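Side-chain contacts in putative mandelate racemase (Salmonella typhimurium, PDB 2O56), which binds magnesium and, as a member of the enolase superfamily, is probably a hydro-lyase (dehydratase) whose physiological substrate is not established: residues S39-V44 with Q383-E388; A170-T175 with Y245-V250; G182-Q187 with E221-T226; C362-L367 with P376-I381. All coordinates share one frame; numbering follows the deposited sequence.

Contact 1 of 4, residues S39-V44 with Q383-E388; sequences SGFGEV and QELTEE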
loop_
_atom_site.group_PDB
_atom_site.type_symbol
_atom_site.label_atom_id
_atom_site.label_comp_id
_atom_site.label_asym_id
_atom_site.label_seq_id
_atom_site.Cartn_x
_atom_site.Cartn_y
_atom_site.Cartn_z
ATOM N N SER A 39 10.257 48.288 17.706
ATOM C CA SER A 39 10.092 47.088 18.544
ATOM C C SER A 39 8.928 46.205 18.079
ATOM O O SER A 39 7.818 46.690 17.864
ATOM C CB SER A 39 9.889 47.444 20.031
ATOM O OG SER A 39 11.055 48.007 20.611
ATOM N N GLY A 40 9.196 44.905 17.949
ATOM C CA GLY A 40 8.167 43.925 17.601
ATOM C C GLY A 40 7.676 43.150 18.804
ATOM O O GLY A 40 8.452 42.829 19.700
ATOM N N PHE A 41 6.387 42.829 18.821
ATOM C CA PHE A 41 5.817 42.053 19.925
ATOM C C PHE A 41 5.277 40.679 19.450
ATOM O O PHE A 41 4.548 40.583 18.459
ATOM C CB PHE A 41 4.686 42.834 20.609
ATOM C CG PHE A 41 5.142 44.026 21.432
ATOM C CD1 PHE A 41 5.142 43.963 22.824
ATOM C CD2 PHE A 41 5.532 45.218 20.817
ATOM C CE1 PHE A 41 5.542 45.064 23.590
ATOM C CE2 PHE A 41 5.931 46.319 21.569
ATOM C CZ PHE A 41 5.923 46.246 22.953
ATOM N N GLY A 42 5.644 39.630 20.180
ATOM C CA GLY A 42 5.168 38.275 19.917
ATOM C C GLY A 42 4.765 37.603 21.210
ATOM O O GLY A 42 5.056 38.095 22.297
ATOM N N GLU A 43 4.074 36.480 21.097
ATOM C CA GLU A 43 3.632 35.762 22.258
ATOM C C GLU A 43 4.065 34.288 22.172
ATOM O O GLU A 43 4.038 33.690 21.098
ATOM C CB GLU A 43 2.115 35.895 22.382
ATOM C CG GLU A 43 1.574 35.225 23.592
ATOM C CD GLU A 43 0.198 35.663 23.927
ATOM O OE1 GLU A 43 -0.210 36.723 23.419
ATOM O OE2 GLU A 43 -0.478 34.938 24.694
ATOM N N VAL A 44 4.504 33.734 23.299
ATOM C CA VAL A 44 4.908 32.327 23.392
ATOM C C VAL A 44 3.703 31.582 23.945
ATOM O O VAL A 44 3.325 31.801 25.097
ATOM C CB VAL A 44 6.093 32.146 24.374
ATOM C CG1 VAL A 44 6.436 30.664 24.575
ATOM C CG2 VAL A 44 7.320 32.945 23.908
ATOM N N GLN A 383 -0.952 45.378 17.938
ATOM C CA GLN A 383 -1.114 45.054 19.348
ATOM C C GLN A 383 0.224 45.083 20.068
ATOM O O GLN A 383 1.260 44.730 19.501
ATOM C CB GLN A 383 -1.832 43.712 19.525
ATOM C CG GLN A 383 -2.356 43.455 20.955
ATOM C CD GLN A 383 -3.330 44.524 21.461
ATOM O OE1 GLN A 383 -2.920 45.635 21.816
ATOM N NE2 GLN A 383 -4.623 44.171 21.540
ATOM N N GLU A 384 0.203 45.552 21.314
ATOM C CA GLU A 384 1.418 45.811 22.079
ATOM C C GLU A 384 1.037 45.736 23.546
ATOM O O GLU A 384 -0.064 46.128 23.915
ATOM C CB GLU A 384 1.924 47.239 21.815
ATOM C CG GLU A 384 2.609 47.467 20.479
ATOM C CD GLU A 384 3.323 48.804 20.413
ATOM O OE1 GLU A 384 3.184 49.597 21.371
ATOM O OE2 GLU A 384 4.016 49.056 19.401
ATOM N N LEU A 385 1.947 45.266 24.390
ATOM C CA LEU A 385 1.751 45.370 25.840
ATOM C C LEU A 385 1.769 46.849 26.242
ATOM O O LEU A 385 2.442 47.664 25.600
ATOM C CB LEU A 385 2.872 44.631 26.569
ATOM C CG LEU A 385 2.942 43.104 26.522
ATOM C CD1 LEU A 385 4.123 42.687 27.358
ATOM C CD2 LEU A 385 1.649 42.484 27.061
ATOM N N THR A 386 1.049 47.194 27.302
ATOM C CA THR A 386 1.092 48.581 27.815
ATOM C C THR A 386 2.382 48.807 28.574
ATOM O O THR A 386 2.962 47.847 29.095
ATOM C CB THR A 386 -0.046 48.869 28.801
ATOM O OG1 THR A 386 0.119 48.046 29.958
ATOM C CG2 THR A 386 -1.392 48.616 28.176
ATOM N N GLU A 387 2.801 50.071 28.677
ATOM C CA GLU A 387 3.970 50.443 29.487
ATOM C C GLU A 387 3.865 49.982 30.943
ATOM O O GLU A 387 4.848 49.531 31.535
ATOM C CB GLU A 387 4.212 51.958 29.441
ATOM C CG GLU A 387 4.825 52.466 28.133
ATOM C CD GLU A 387 6.193 51.866 27.837
ATOM O OE1 GLU A 387 6.990 51.661 28.785
ATOM O OE2 GLU A 387 6.473 51.606 26.649
ATOM N N GLU A 388 2.662 50.094 31.499
ATOM C CA GLU A 388 2.379 49.708 32.887
ATOM C C GLU A 388 2.594 48.211 33.147
ATOM O O GLU A 388 3.198 47.821 34.147
ATOM C CB GLU A 388 0.939 50.085 33.248
ATOM C CG GLU A 388 0.536 49.731 34.676
ATOM C CD GLU A 388 -0.745 50.419 35.128
ATOM O OE1 GLU A 388 -1.228 51.327 34.412
ATOM O OE2 GLU A 388 -1.271 50.053 36.202
#

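Contact 2 of 4, residues A170-T175 with Y245-V250; sequences AIKVDT and YYEEPV. With MG (magnesium ion), chain I.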
loop_
_atom_site.group_PDB
_atom_site.type_symbol
_atom_site.label_atom_id
_atom_site.label_comp_id
_atom_site.label_asym_id
_atom_site.label_seq_id
_atom_site.Cartn_x
_atom_site.Cartn_y
_atom_site.Cartn_z
ATOM N N ALA A 170 -22.348 29.792 16.980
ATOM C CA ALA A 170 -21.640 28.541 17.183
ATOM C C ALA A 170 -20.982 28.527 18.543
ATOM O O ALA A 170 -20.587 29.578 19.079
ATOM C CB ALA A 170 -20.607 28.319 16.085
ATOM N N ILE A 171 -20.891 27.323 19.101
ATOM C CA ILE A 171 -20.351 27.105 20.422
ATOM C C ILE A 171 -19.447 25.870 20.368
ATOM O O ILE A 171 -19.639 24.984 19.533
ATOM C CB ILE A 171 -21.481 26.921 21.493
ATOM C CG1 ILE A 171 -22.323 25.669 21.230
ATOM C CG2 ILE A 171 -22.418 28.156 21.538
ATOM C CD1 ILE A 171 -21.899 24.445 22.044
ATOM N N LYS A 172 -18.462 25.829 21.255
ATOM C CA LYS A 172 -17.720 24.600 21.517
ATOM C C LYS A 172 -17.749 24.217 22.995
ATOM O O LYS A 172 -17.737 25.078 23.875
ATOM C CB LYS A 172 -16.275 24.751 21.068
ATOM C CG LYS A 172 -15.398 23.527 21.384
ATOM C CD LYS A 172 -14.029 23.706 20.768
ATOM C CE LYS A 172 -13.043 24.325 21.727
ATOM N NZ LYS A 172 -11.758 24.593 20.958
ATOM N N VAL A 173 -17.757 22.916 23.256
ATOM C CA VAL A 173 -17.947 22.428 24.602
ATOM C C VAL A 173 -17.341 21.046 24.757
ATOM O O VAL A 173 -17.493 20.184 23.880
ATOM C CB VAL A 173 -19.463 22.403 24.948
ATOM C CG1 VAL A 173 -20.231 21.467 24.013
ATOM C CG2 VAL A 173 -19.674 22.070 26.408
ATOM N N ASP A 174 -16.634 20.842 25.866
ATOM C CA ASP A 174 -16.243 19.509 26.315
ATOM C C ASP A 174 -17.254 19.056 27.359
ATOM O O ASP A 174 -17.203 19.505 28.501
ATOM C CB ASP A 174 -14.829 19.571 26.926
ATOM C CG ASP A 174 -14.278 18.202 27.326
ATOM O OD1 ASP A 174 -15.056 17.237 27.516
ATOM O OD2 ASP A 174 -13.034 18.102 27.466
ATOM N N THR A 175 -18.154 18.152 26.967
ATOM C CA THR A 175 -19.213 17.685 27.858
ATOM C C THR A 175 -18.840 16.436 28.662
ATOM O O THR A 175 -19.653 15.965 29.456
ATOM C CB THR A 175 -20.490 17.378 27.107
ATOM O OG1 THR A 175 -20.245 16.329 26.161
ATOM C CG2 THR A 175 -21.035 18.619 26.412
ATOM N N TYR A 245 -17.594 20.109 14.057
ATOM C CA TYR A 245 -16.491 19.159 14.047
ATOM C C TYR A 245 -16.124 18.630 15.420
ATOM O O TYR A 245 -16.632 19.104 16.431
ATOM C CB TYR A 245 -15.295 19.735 13.291
ATOM C CG TYR A 245 -14.872 21.156 13.642
ATOM C CD1 TYR A 245 -14.012 21.407 14.705
ATOM C CD2 TYR A 245 -15.284 22.244 12.862
ATOM C CE1 TYR A 245 -13.594 22.695 15.001
ATOM C CE2 TYR A 245 -14.863 23.539 13.156
ATOM C CZ TYR A 245 -14.033 23.753 14.230
ATOM O OH TYR A 245 -13.602 25.024 14.520
ATOM N N TYR A 246 -15.245 17.625 15.447
ATOM C CA TYR A 246 -14.957 16.844 16.639
ATOM C C TYR A 246 -13.468 17.066 16.914
ATOM O O TYR A 246 -12.649 16.631 16.123
ATOM C CB TYR A 246 -15.181 15.370 16.288
ATOM C CG TYR A 246 -15.178 14.376 17.444
ATOM C CD1 TYR A 246 -15.560 14.755 18.728
ATOM C CD2 TYR A 246 -14.807 13.039 17.230
ATOM C CE1 TYR A 246 -15.573 13.838 19.771
ATOM C CE2 TYR A 246 -14.819 12.104 18.275
ATOM C CZ TYR A 246 -15.199 12.511 19.537
ATOM O OH TYR A 246 -15.204 11.607 20.564
ATOM N N GLU A 247 -13.131 17.748 18.011
ATOM C CA GLU A 247 -11.808 18.360 18.186
ATOM C C GLU A 247 -10.895 17.537 19.101
ATOM O O GLU A 247 -11.282 17.134 20.201
ATOM C CB GLU A 247 -11.929 19.807 18.734
ATOM C CG GLU A 247 -10.594 20.414 19.092
ATOM C CD GLU A 247 -10.660 21.879 19.463
ATOM O OE1 GLU A 247 -11.591 22.596 19.027
ATOM O OE2 GLU A 247 -9.762 22.318 20.203
ATOM N N GLU A 248 -9.673 17.294 18.637
ATOM C CA GLU A 248 -8.697 16.512 19.387
ATOM C C GLU A 248 -9.232 15.239 20.051
ATOM O O GLU A 248 -9.054 15.059 21.260
ATOM C CB GLU A 248 -8.037 17.403 20.456
ATOM C CG GLU A 248 -7.053 18.420 19.888
ATOM C CD GLU A 248 -5.994 18.811 20.885
ATOM O OE1 GLU A 248 -6.365 19.398 21.912
ATOM O OE2 GLU A 248 -4.794 18.533 20.648
ATOM N N PRO A 249 -9.861 14.334 19.273
ATOM C CA PRO A 249 -10.365 13.120 19.916
ATOM C C PRO A 249 -9.215 12.291 20.530
ATOM O O PRO A 249 -9.403 11.553 21.495
ATOM C CB PRO A 249 -11.007 12.363 18.750
ATOM C CG PRO A 249 -10.315 12.882 17.519
ATOM C CD PRO A 249 -10.081 14.315 17.811
ATOM N N VAL A 250 -8.013 12.434 19.991
ATOM C CA VAL A 250 -6.903 11.611 20.448
ATOM C C VAL A 250 -5.621 12.464 20.243
ATOM O O VAL A 250 -5.615 13.395 19.439
ATOM C CB VAL A 250 -6.865 10.267 19.646
ATOM C CG1 VAL A 250 -6.561 10.512 18.139
ATOM C CG2 VAL A 250 -5.843 9.317 20.223
HETATM MG MG MG I . -8.784 22.719 22.135
HETATM O O HOH W 1 -8.905 24.910 22.477
HETATM O O HOH W 2 -8.380 20.379 22.531
#

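Contact 3 of 4, residues G182-Q187 with E221-T226; sequences GNWNQQ and EMHAFT. With MG (magnesium ion), chain I.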
loop_
_atom_site.group_PDB
_atom_site.type_symbol
_atom_site.label_atom_id
_atom_site.label_comp_id
_atom_site.label_asym_id
_atom_site.label_seq_id
_atom_site.Cartn_x
_atom_site.Cartn_y
_atom_site.Cartn_z
ATOM N N GLY A 182 -18.502 18.078 39.575
ATOM C CA GLY A 182 -17.833 19.328 39.239
ATOM C C GLY A 182 -16.331 19.219 39.330
ATOM O O GLY A 182 -15.642 20.234 39.448
ATOM N N ASN A 183 -15.821 17.990 39.271
ATOM C CA ASN A 183 -14.374 17.771 39.145
ATOM C C ASN A 183 -13.965 17.692 37.671
ATOM O O ASN A 183 -14.633 17.023 36.884
ATOM C CB ASN A 183 -13.958 16.483 39.870
ATOM C CG ASN A 183 -14.415 16.445 41.327
ATOM O OD1 ASN A 183 -13.964 17.231 42.154
ATOM N ND2 ASN A 183 -15.297 15.518 41.643
ATOM N N TRP A 184 -12.858 18.355 37.326
ATOM C CA TRP A 184 -12.388 18.489 35.948
ATOM C C TRP A 184 -11.246 17.531 35.667
ATOM O O TRP A 184 -10.221 17.591 36.343
ATOM C CB TRP A 184 -11.903 19.927 35.677
ATOM C CG TRP A 184 -11.383 20.136 34.264
ATOM C CD1 TRP A 184 -10.081 20.315 33.879
ATOM C CD2 TRP A 184 -12.161 20.165 33.060
ATOM N NE1 TRP A 184 -10.007 20.463 32.516
ATOM C CE2 TRP A 184 -11.267 20.374 31.988
ATOM C CE3 TRP A 184 -13.533 20.039 32.785
ATOM C CZ2 TRP A 184 -11.697 20.456 30.657
ATOM C CZ3 TRP A 184 -13.959 20.120 31.461
ATOM C CH2 TRP A 184 -13.040 20.328 30.416
ATOM N N ASN A 185 -11.428 16.673 34.658
ATOM C CA ASN A 185 -10.375 15.799 34.155
ATOM C C ASN A 185 -9.808 14.929 35.274
ATOM O O ASN A 185 -8.606 14.939 35.553
ATOM C CB ASN A 185 -9.260 16.607 33.458
ATOM C CG ASN A 185 -8.324 15.733 32.628
ATOM O OD1 ASN A 185 -8.708 14.666 32.140
ATOM N ND2 ASN A 185 -7.086 16.189 32.466
ATOM N N GLN A 186 -10.677 14.177 35.933
ATOM C CA GLN A 186 -10.192 13.344 37.007
ATOM C C GLN A 186 -10.550 11.880 36.876
ATOM O O GLN A 186 -10.047 11.047 37.638
ATOM C CB GLN A 186 -10.598 13.917 38.351
ATOM C CG GLN A 186 -9.632 14.980 38.846
ATOM C CD GLN A 186 -10.121 15.656 40.107
ATOM O OE1 GLN A 186 -10.963 15.121 40.840
ATOM N NE2 GLN A 186 -9.598 16.844 40.368
ATOM N N GLN A 187 -11.399 11.560 35.902
ATOM C CA GLN A 187 -11.692 10.158 35.592
ATOM C C GLN A 187 -10.761 9.639 34.484
ATOM O O GLN A 187 -10.229 10.420 33.691
ATOM C CB GLN A 187 -13.188 9.951 35.278
ATOM C CG GLN A 187 -13.712 10.851 34.206
ATOM C CD GLN A 187 -15.160 11.251 34.376
ATOM O OE1 GLN A 187 -15.960 10.539 34.987
ATOM N NE2 GLN A 187 -15.510 12.403 33.805
ATOM N N GLU A 221 -15.443 19.152 21.854
ATOM C CA GLU A 221 -14.030 19.234 22.189
ATOM C C GLU A 221 -13.720 18.113 23.172
ATOM O O GLU A 221 -14.501 17.853 24.082
ATOM C CB GLU A 221 -13.751 20.618 22.785
ATOM C CG GLU A 221 -12.662 20.717 23.790
ATOM C CD GLU A 221 -11.299 20.909 23.144
ATOM O OE1 GLU A 221 -10.834 22.065 23.051
ATOM O OE2 GLU A 221 -10.692 19.903 22.720
ATOM N N MET A 222 -12.601 17.418 22.963
ATOM C CA MET A 222 -12.265 16.249 23.774
ATOM C C MET A 222 -10.946 16.421 24.521
ATOM O O MET A 222 -10.651 15.643 25.425
ATOM C CB MET A 222 -12.159 14.990 22.909
ATOM C CG MET A 222 -13.416 14.580 22.203
ATOM S SD MET A 222 -14.868 14.438 23.266
ATOM C CE MET A 222 -14.623 12.828 23.990
ATOM N N HIS A 223 -10.149 17.401 24.099
ATOM C CA HIS A 223 -8.889 17.780 24.753
ATOM C C HIS A 223 -7.810 16.690 24.706
ATOM O O HIS A 223 -6.795 16.819 25.396
ATOM C CB HIS A 223 -9.118 18.154 26.226
ATOM C CG HIS A 223 -9.726 19.506 26.444
ATOM N ND1 HIS A 223 -11.036 19.674 26.859
ATOM C CD2 HIS A 223 -9.202 20.748 26.336
ATOM C CE1 HIS A 223 -11.292 20.962 26.983
ATOM N NE2 HIS A 223 -10.198 21.636 26.672
ATOM N N ALA A 224 -8.041 15.631 23.919
ATOM C CA ALA A 224 -7.233 14.405 23.942
ATOM C C ALA A 224 -7.134 13.766 25.322
ATOM O O ALA A 224 -6.092 13.188 25.678
ATOM C CB ALA A 224 -5.832 14.649 23.327
ATOM N N PHE A 225 -8.227 13.861 26.093
ATOM C CA PHE A 225 -8.333 13.172 27.381
ATOM C C PHE A 225 -8.787 11.732 27.090
ATOM O O PHE A 225 -8.541 10.798 27.861
ATOM C CB PHE A 225 -9.360 13.875 28.316
ATOM C CG PHE A 225 -8.966 15.295 28.759
ATOM C CD1 PHE A 225 -7.628 15.690 28.826
ATOM C CD2 PHE A 225 -9.946 16.209 29.137
ATOM C CE1 PHE A 225 -7.276 16.972 29.242
ATOM C CE2 PHE A 225 -9.611 17.498 29.559
ATOM C CZ PHE A 225 -8.266 17.879 29.624
ATOM N N THR A 226 -9.476 11.567 25.972
ATOM C CA THR A 226 -9.860 10.260 25.470
ATOM C C THR A 226 -8.688 9.620 24.699
ATOM O O THR A 226 -7.724 10.308 24.311
ATOM C CB THR A 226 -11.064 10.374 24.518
ATOM O OG1 THR A 226 -10.909 11.538 23.692
ATOM C CG2 THR A 226 -12.384 10.494 25.306
HETATM MG MG MG I . -8.784 22.719 22.135
HETATM O O HOH W 3 -8.277 11.060 30.869
HETATM O O HOH W 1 -8.905 24.910 22.477
HETATM O O HOH W 2 -8.380 20.379 22.531
#

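Contact 4 of 4, residues C362-L367 with P376-I381; sequences CKYNYL and PELPGI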
loop_
_atom_site.group_PDB
_atom_site.type_symbol
_atom_site.label_atom_id
_atom_site.label_comp_id
_atom_site.label_asym_id
_atom_site.label_seq_id
_atom_site.Cartn_x
_atom_site.Cartn_y
_atom_site.Cartn_z
ATOM N N CYS A 362 -2.770 44.903 27.368
ATOM C CA CYS A 362 -2.354 45.410 26.049
ATOM C C CYS A 362 -2.892 46.788 25.681
ATOM O O CYS A 362 -3.869 47.237 26.256
ATOM C CB CYS A 362 -2.637 44.385 24.941
ATOM S SG CYS A 362 -1.528 42.941 25.039
ATOM N N LYS A 363 -2.245 47.449 24.725
ATOM C CA LYS A 363 -2.565 48.837 24.379
ATOM C C LYS A 363 -3.943 49.041 23.755
ATOM O O LYS A 363 -4.588 50.062 24.011
ATOM C CB LYS A 363 -1.483 49.435 23.469
ATOM C CG LYS A 363 -1.309 50.935 23.609
ATOM C CD LYS A 363 -0.372 51.499 22.556
ATOM C CE LYS A 363 0.995 51.848 23.144
ATOM N NZ LYS A 363 1.775 50.638 23.536
ATOM N N TYR A 364 -4.390 48.085 22.936
ATOM C CA TYR A 364 -5.587 48.265 22.115
ATOM C C TYR A 364 -6.617 47.191 22.422
ATOM O O TYR A 364 -6.265 46.043 22.708
ATOM C CB TYR A 364 -5.228 48.245 20.624
ATOM C CG TYR A 364 -4.149 49.234 20.247
ATOM C CD1 TYR A 364 -4.427 50.599 20.129
ATOM C CD2 TYR A 364 -2.846 48.808 20.017
ATOM C CE1 TYR A 364 -3.430 51.508 19.787
ATOM C CE2 TYR A 364 -1.843 49.705 19.681
ATOM C CZ TYR A 364 -2.143 51.053 19.568
ATOM O OH TYR A 364 -1.147 51.938 19.229
ATOM N N ASN A 365 -7.889 47.553 22.387
ATOM C CA ASN A 365 -8.937 46.595 22.725
ATOM C C ASN A 365 -9.754 46.248 21.497
ATOM O O ASN A 365 -10.558 47.048 21.026
ATOM C CB ASN A 365 -9.837 47.107 23.862
ATOM C CG ASN A 365 -10.538 45.970 24.621
ATOM O OD1 ASN A 365 -10.301 44.787 24.365
ATOM N ND2 ASN A 365 -11.412 46.334 25.551
ATOM N N TYR A 366 -9.510 45.059 20.959
ATOM C CA TYR A 366 -10.309 44.545 19.860
ATOM C C TYR A 366 -11.322 43.561 20.413
ATOM O O TYR A 366 -10.964 42.536 21.003
ATOM C CB TYR A 366 -9.419 43.889 18.804
ATOM C CG TYR A 366 -8.318 44.798 18.312
ATOM C CD1 TYR A 366 -8.600 45.880 17.477
ATOM C CD2 TYR A 366 -6.996 44.580 18.680
ATOM C CE1 TYR A 366 -7.595 46.720 17.041
ATOM C CE2 TYR A 366 -5.984 45.415 18.247
ATOM C CZ TYR A 366 -6.288 46.478 17.428
ATOM O OH TYR A 366 -5.284 47.307 16.984
ATOM N N LEU A 367 -12.593 43.888 20.246
ATOM C CA LEU A 367 -13.640 43.058 20.815
ATOM C C LEU A 367 -14.545 42.585 19.698
ATOM O O LEU A 367 -14.771 43.323 18.735
ATOM C CB LEU A 367 -14.431 43.832 21.878
ATOM C CG LEU A 367 -13.661 44.225 23.149
ATOM C CD1 LEU A 367 -14.487 45.176 24.013
ATOM C CD2 LEU A 367 -13.225 43.001 23.972
ATOM N N PRO A 376 -7.383 44.149 12.982
ATOM C CA PRO A 376 -6.663 45.390 13.251
ATOM C C PRO A 376 -6.118 46.047 11.984
ATOM O O PRO A 376 -5.810 45.366 11.006
ATOM C CB PRO A 376 -5.500 44.939 14.149
ATOM C CG PRO A 376 -5.993 43.677 14.790
ATOM C CD PRO A 376 -6.790 43.013 13.718
ATOM N N GLU A 377 -6.001 47.370 12.013
ATOM C CA GLU A 377 -5.599 48.116 10.825
ATOM C C GLU A 377 -4.280 48.872 10.978
ATOM O O GLU A 377 -3.739 49.382 9.990
ATOM C CB GLU A 377 -6.722 49.055 10.369
ATOM C CG GLU A 377 -8.015 48.343 9.924
ATOM C CD GLU A 377 -7.886 47.605 8.583
ATOM O OE1 GLU A 377 -6.843 47.758 7.906
ATOM O OE2 GLU A 377 -8.840 46.869 8.212
ATOM N N LEU A 378 -3.773 48.949 12.212
ATOM C CA LEU A 378 -2.515 49.661 12.495
ATOM C C LEU A 378 -1.343 48.890 11.880
ATOM O O LEU A 378 -1.500 47.709 11.560
ATOM C CB LEU A 378 -2.319 49.767 14.007
ATOM C CG LEU A 378 -3.414 50.528 14.772
ATOM C CD1 LEU A 378 -3.267 50.305 16.265
ATOM C CD2 LEU A 378 -3.323 52.014 14.453
ATOM N N PRO A 379 -0.176 49.543 11.705
ATOM C CA PRO A 379 1.029 48.807 11.274
ATOM C C PRO A 379 1.383 47.564 12.112
ATOM O O PRO A 379 1.187 47.550 13.342
ATOM C CB PRO A 379 2.147 49.861 11.373
ATOM C CG PRO A 379 1.435 51.175 11.170
ATOM C CD PRO A 379 0.089 50.992 11.853
ATOM N N GLY A 380 1.892 46.530 11.439
ATOM C CA GLY A 380 2.313 45.292 12.112
ATOM C C GLY A 380 1.130 44.538 12.660
ATOM O O GLY A 380 0.045 44.581 12.094
ATOM N N ILE A 381 1.317 43.869 13.792
ATOM C CA ILE A 381 0.238 43.071 14.350
ATOM C C ILE A 381 -0.889 43.905 14.944
ATOM O O ILE A 381 -1.993 43.399 15.134
ATOM C CB ILE A 381 0.736 41.993 15.342
ATOM C CG1 ILE A 381 1.232 42.617 16.651
ATOM C CG2 ILE A 381 1.833 41.136 14.687
ATOM C CD1 ILE A 381 1.368 41.614 17.777
HETATM O O HOH W 4 -5.909 48.404 14.563
#

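Contact 1 of 4, residues S39-V44 with Q383-E388
Phe41 stands on an outer strand of the four-stranded antiparallel sheet of the N-terminal domain, in the two-domain fold of the enolase superfamily, and packs there against Glu384 and Leu385. These two belong to the loop that leads from the barrel part of the chain back to this same sheet, whose other outer strand is the last one, 395-398. The principal interaction is a CH-pi contact: Glu384 CA sits 4.2 Å from the centroid of the Phe41 ring, only 10° off the ring normal. The glutamate then runs out across the ring, Glu384 CG lying 3.7 Å from Phe41 CE2, and its carboxylate plane is turned 29° from the ring plane. Beyond the ring the charge is well matched, since Lys363 pairs with OE1 and Lys112 with OE2, which fixes how the carboxylate is rotated. Phe41 reaches the loop with CG beside its own backbone N (chi1 -71°). Met390 of helix 387-392 touches both Phe41 and Leu385. The loop backbone is braced locally as well: Glu384 N donates to Gln383 OE1 at 3.2 Å, meeting a lone pair in the carbonyl plane, and Gln383 NE2 bonds to Tyr364 O. At another part of the ring's rim, Phe41 CE1 approaches Leu385 CB to 4.0 Å.

Contact 2 of 4, residues A170-T175 with Y245-V250
Lys172 and Glu247 form a buried salt bridge beside the magnesium site of the barrel, and these two side chains carry nearly all of the contact. Lys172 NZ lies 2.8 Å from Glu247 OE1, which it meets on the syn side, 25° out of the carboxylate plane. A second, weak bond of 3.1 Å runs from Lys172 NZ to Glu247 OE2. The same ammonium group also pairs with Glu348, makes a weak bond to Glu221 and donates to water 1 at 3.2 Å from NZ, so several acceptors share its hydrogens. The extended first part of the lysine brings Lys172 CD within 3.2 Å of Glu247 OE1, and a bend at chi3 (93°) then turns CE and NZ toward the carboxylate, the two side chains crossing at about a right angle. Glu247 divides its work: OE1 takes the stronger lysine bond, whereas OE2 binds the magnesium ion at 2.2 Å. Water 1, 2.2 Å from the magnesium, links lysine and metal by a second route. Water 2, Glu221 and Glu273 complete the ligands seen, and the neighbouring Glu248 is held by Arg274. The two residues stand on strands 170-173 and 246-247 of the parallel barrel sheet, which are separated by strand 217-221. On the outer side, Ile171 and Val173 pack on helix 195-212, while Tyr246 OH bonds to Ala231 of helix 228-238.

Contact 3 of 4, residues G182-Q187 with E221-T226
His223 ND1, which lies close to Trp184 across the contact, makes a short hydrogen bond with Asp174 OD2. The imidazole so fixed receives the edge of the indole on one face: Trp184 and His223 form an offset edge-to-face pair with planes at 89°, and Trp184 CZ2 is 3.7 Å from His223 CE1, which lies near the indole plane. Over the opposite face of the imidazole lies the carboxylate carbon of Glu221. Glu221 OE1 binds the magnesium ion at 2.3 Å, and Glu221 OE2 accepts a bond of 2.9 Å from His223 N, from above the carboxylate plane. Trp184 reaches in because its CG is anti to the backbone N (chi1 179°), and its CZ2 also abuts the rim of Phe225, 3.8 Å from CE2. The phenyl ring is sandwiched, with His223 CB over one face and the side-chain amide of Asn185 over the other. The amide is stacked on the ring, the two planes 17° from parallel, with Asn185 ND2 3.3 Å from Phe225 CE1. On the backbone side of the pair, water 3 donates to Phe225 O at 3.0 Å and weakly to Gln187 O. Nearby, Gln89 of a neighbouring subunit bonds to Ala224 O. Since the amide lies flat over the ring, its N-H bonds run roughly alongside the face instead of into it. The beta-to-alpha loop between strand 170-173 and helix 195-212 is thus joined to that between strand 217-221 and helix 228-238, on the magnesium side of the barrel, by stacking and aromatic edges, through His223, whose other face lies against the metal ligand Glu221.

Contact 4 of 4, residues C362-L367 with P376-I381
Tyr364 and Tyr366 share the same first torsion, chi1 -54°, with CG beside the backbone N, and from this they send the rings toward 376-381, Tyr364 to Leu378 and Tyr366 to Pro376 and, by its hydroxyl, to Leu378. The two segments are successive loops on either side of the short strand 372-373, and they fold against each other in the C-terminal part of the barrel domain. Leu378 CD1 caps one face of Tyr364 in a CH-pi contact, 3.6 Å from the centroid of the Tyr364 ring and 14° off the normal. The other face of that ring carries Lys363 CB, offset toward the rim. The same leucine methyl, Leu378 CD1, also comes within 3.7 Å of Tyr366 OH. Pro376 takes the face of the second ring: Pro376 CG lies 3.9 Å from the Tyr366 centroid, 12° off its normal, and Pro376 CB is 3.7 Å from Tyr366 CZ. Behind it the proline rests on His336 of helix 328-340. At its polar end Tyr366 OH receives a hydrogen bond of 2.7 Å from water 4, which in turn accepts one of 2.8 Å from Glu377 N. The hydroxyl also bonds to Gly382 O, a backbone carbonyl that can only accept. Tyr366 therefore acts as both donor and acceptor, and its hydroxyl ties the loop 362-367 to the backbone of the other loop directly at Gly382 and through water at Glu377. Aliphatic carbons lie over a face of each ring, while the phenol oxygen supplies the directional bonds that orient Tyr366.

How the contacts relate
Contacts 1 and 2 are buried, contact 4 is partly so and contact 3 lies at the surface. Contacts 2 and 3 share the magnesium ion and its two waters and draw on neighbouring barrel strands, 217-221 lying between 170-173 and 246-247; they touch through Pro249 and Thr226. Their chemistry differs: charge and metal ligation in contact 2, aromatic and amide packing in contact 3. Contacts 1 and 4, on the opposite side of the chain's centre, also adjoin each other. Both rest on aliphatic carbons over aromatic faces, but contact 1 meets the N-terminal sheet, whereas contact 4 joins two loops and includes a bridging water.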